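Local structure of tRNA-splicing endonuclease (Sulfolobus tokodaii, 2CV8) at residues L20-G25 / S44-S49. The protein probably cleaves precursor tRNAs at both splice sites to excise the intron, giving tRNA halves with 2',3'-cyclic phosphate and 5'-hydroxyl ends. Residues are numbered along the deposited sequence; the frame is centred on the assembly and turned at random.
Sequences LIYKMG and SELILS
Tyr22 and Leu46 meet because each swings its CG opposite its own backbone N and beside the carbonyl carbon, with chi1 at -172° and -160° respectively. In these rotamers the two side chains cross at about a right angle, and the leucine methyl CD2 lies 4.2 Å from Tyr22 CD1. The methyl reaches the ring obliquely, touching it near its root and far from the hydroxyl. The hydroxyl has its partner outside the two segments: Tyr22 OH hydrogen-bonds to the carbonyl O of Pro36, so the phenol is held at its polar end while its hydrocarbon part packs against Leu46.

Ile21, one residue earlier on helix 15-25, contributes its branch methyl CG2. It sits 4.3 Å from Leu48 CD1 and, at the limit of contact, 4.5 Å from CD1 of Leu46, which places it against both leucines. Leu46 and Leu48 are two positions apart on strand 46-49, and both direct their CB toward the helix. The local axes approach to 9.9 Å at an angle of 59°, and the closest CA pair, Tyr22 and Leu46, is 7.8 Å apart; the interface is therefore built by side chains.

This is a helix packed on the face of the mixed sheet of the N-terminal domain. Strand 9-12 pairs with strand 46-49, bringing Ile12 against Ile21 and Leu46, while Leu56 of helix 50-58 touches both Ile21 and Leu48. All four touching residues are buried, yet the segments bury only 149 Å² between them. The contacts between the two segments are all apolar, which implies that dispersion and exclusion of water, with no directional bond, join helix to strand here.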
loop_
_atom_site.group_PDB
_atom_site.type_symbol
_atom_site.label_atom_id
_atom_site.label_comp_id
_atom_site.label_asym_id
_atom_site.label_seq_id
_atom_site.Cartn_x
_atom_site.Cartn_y
_atom_site.Cartn_z
ATOM N N LEU B 20 34.176 -11.131 -10.178
ATOM C CA LEU B 20 33.672 -10.683 -11.474
ATOM C C LEU B 20 32.149 -10.581 -11.449
ATOM O O LEU B 20 31.577 -9.554 -11.829
ATOM C CB LEU B 20 34.114 -11.644 -12.580
ATOM C CG LEU B 20 35.628 -11.784 -12.762
ATOM C CD1 LEU B 20 35.917 -12.696 -13.940
ATOM C CD2 LEU B 20 36.256 -10.415 -12.983
ATOM N N ILE B 21 31.501 -11.647 -10.990
ATOM C CA ILE B 21 30.048 -11.686 -10.893
ATOM C C ILE B 21 29.544 -10.541 -10.008
ATOM O O ILE B 21 28.477 -9.972 -10.246
ATOM C CB ILE B 21 29.577 -13.035 -10.301
ATOM C CG1 ILE B 21 30.012 -14.186 -11.223
ATOM C CG2 ILE B 21 28.064 -13.036 -10.134
ATOM C CD1 ILE B 21 29.784 -15.575 -10.669
ATOM N N TYR B 22 30.322 -10.202 -8.989
ATOM C CA TYR B 22 29.948 -9.139 -8.074
ATOM C C TYR B 22 30.177 -7.796 -8.740
ATOM O O TYR B 22 29.385 -6.872 -8.580
ATOM C CB TYR B 22 30.775 -9.228 -6.794
ATOM C CG TYR B 22 30.313 -8.280 -5.718
ATOM C CD1 TYR B 22 29.130 -8.515 -5.011
ATOM C CD2 TYR B 22 31.043 -7.133 -5.417
ATOM C CE1 TYR B 22 28.688 -7.632 -4.028
ATOM C CE2 TYR B 22 30.606 -6.239 -4.438
ATOM C CZ TYR B 22 29.432 -6.496 -3.746
ATOM O OH TYR B 22 29.022 -5.618 -2.769
ATOM N N LYS B 23 31.273 -7.684 -9.481
ATOM C CA LYS B 23 31.575 -6.435 -10.170
ATOM C C LYS B 23 30.472 -6.119 -11.175
ATOM O O LYS B 23 30.042 -4.970 -11.285
ATOM C CB LYS B 23 32.926 -6.522 -10.890
ATOM C CG LYS B 23 34.085 -5.913 -10.110
ATOM C CD LYS B 23 35.357 -5.843 -10.942
ATOM C CE LYS B 23 36.435 -5.040 -10.228
ATOM N NZ LYS B 23 36.809 -5.618 -8.904
HETATM N N MSE B 24 30.020 -7.147 -11.894
HETATM C CA MSE B 24 28.967 -6.995 -12.893
HETATM C C MSE B 24 27.903 -5.985 -12.459
HETATM O O MSE B 24 27.544 -5.082 -13.215
HETATM C CB MSE B 24 28.297 -8.347 -13.177
HETATM C CG MSE B 24 29.156 -9.356 -13.931
HETATM SE SE MSE B 24 28.211 -11.034 -14.291
HETATM C CE MSE B 24 26.723 -10.261 -15.265
ATOM N N GLY B 25 27.399 -6.137 -11.240
ATOM C CA GLY B 25 26.382 -5.226 -10.759
ATOM C C GLY B 25 25.926 -5.495 -9.343
ATOM O O GLY B 25 24.746 -5.419 -9.046
ATOM N N SER B 44 36.186 -14.289 -0.009
ATOM C CA SER B 44 35.458 -15.491 0.334
ATOM C C SER B 44 34.447 -15.777 -0.759
ATOM O O SER B 44 34.026 -14.872 -1.473
ATOM C CB SER B 44 34.761 -15.319 1.682
ATOM O OG SER B 44 33.892 -14.200 1.675
ATOM N N GLU B 45 34.074 -17.044 -0.887
ATOM C CA GLU B 45 33.114 -17.487 -1.887
ATOM C C GLU B 45 31.892 -16.588 -1.964
ATOM O O GLU B 45 31.337 -16.184 -0.956
ATOM C CB GLU B 45 32.687 -18.932 -1.603
ATOM C CG GLU B 45 32.623 -19.310 -0.138
ATOM C CD GLU B 45 33.939 -19.848 0.381
ATOM O OE1 GLU B 45 33.967 -20.383 1.507
ATOM O OE2 GLU B 45 34.948 -19.738 -0.339
ATOM N N LEU B 46 31.489 -16.276 -3.183
ATOM C CA LEU B 46 30.342 -15.424 -3.424
ATOM C C LEU B 46 29.096 -16.285 -3.287
ATOM O O LEU B 46 29.024 -17.377 -3.843
ATOM C CB LEU B 46 30.447 -14.836 -4.843
ATOM C CG LEU B 46 29.685 -13.582 -5.292
ATOM C CD1 LEU B 46 28.293 -13.933 -5.749
ATOM C CD2 LEU B 46 29.667 -12.571 -4.140
ATOM N N ILE B 47 28.119 -15.811 -2.528
ATOM C CA ILE B 47 26.884 -16.561 -2.377
ATOM C C ILE B 47 25.702 -15.875 -3.057
ATOM O O ILE B 47 25.340 -14.753 -2.725
ATOM C CB ILE B 47 26.579 -16.820 -0.894
ATOM C CG1 ILE B 47 27.497 -17.945 -0.405
ATOM C CG2 ILE B 47 25.115 -17.209 -0.705
ATOM C CD1 ILE B 47 27.109 -18.546 0.911
ATOM N N LEU B 48 25.115 -16.562 -4.029
ATOM C CA LEU B 48 23.981 -16.038 -4.776
ATOM C C LEU B 48 22.704 -16.753 -4.393
ATOM O O LEU B 48 22.704 -17.954 -4.159
ATOM C CB LEU B 48 24.196 -16.214 -6.283
ATOM C CG LEU B 48 25.285 -15.417 -7.011
ATOM C CD1 LEU B 48 25.295 -15.831 -8.489
ATOM C CD2 LEU B 48 25.032 -13.904 -6.862
ATOM N N SER B 49 21.611 -16.005 -4.342
ATOM C CA SER B 49 20.314 -16.572 -4.021
ATOM C C SER B 49 19.751 -17.138 -5.317
ATOM O O SER B 49 20.202 -16.760 -6.405
ATOM C CB SER B 49 19.386 -15.487 -3.490
ATOM O OG SER B 49 19.154 -14.481 -4.460
#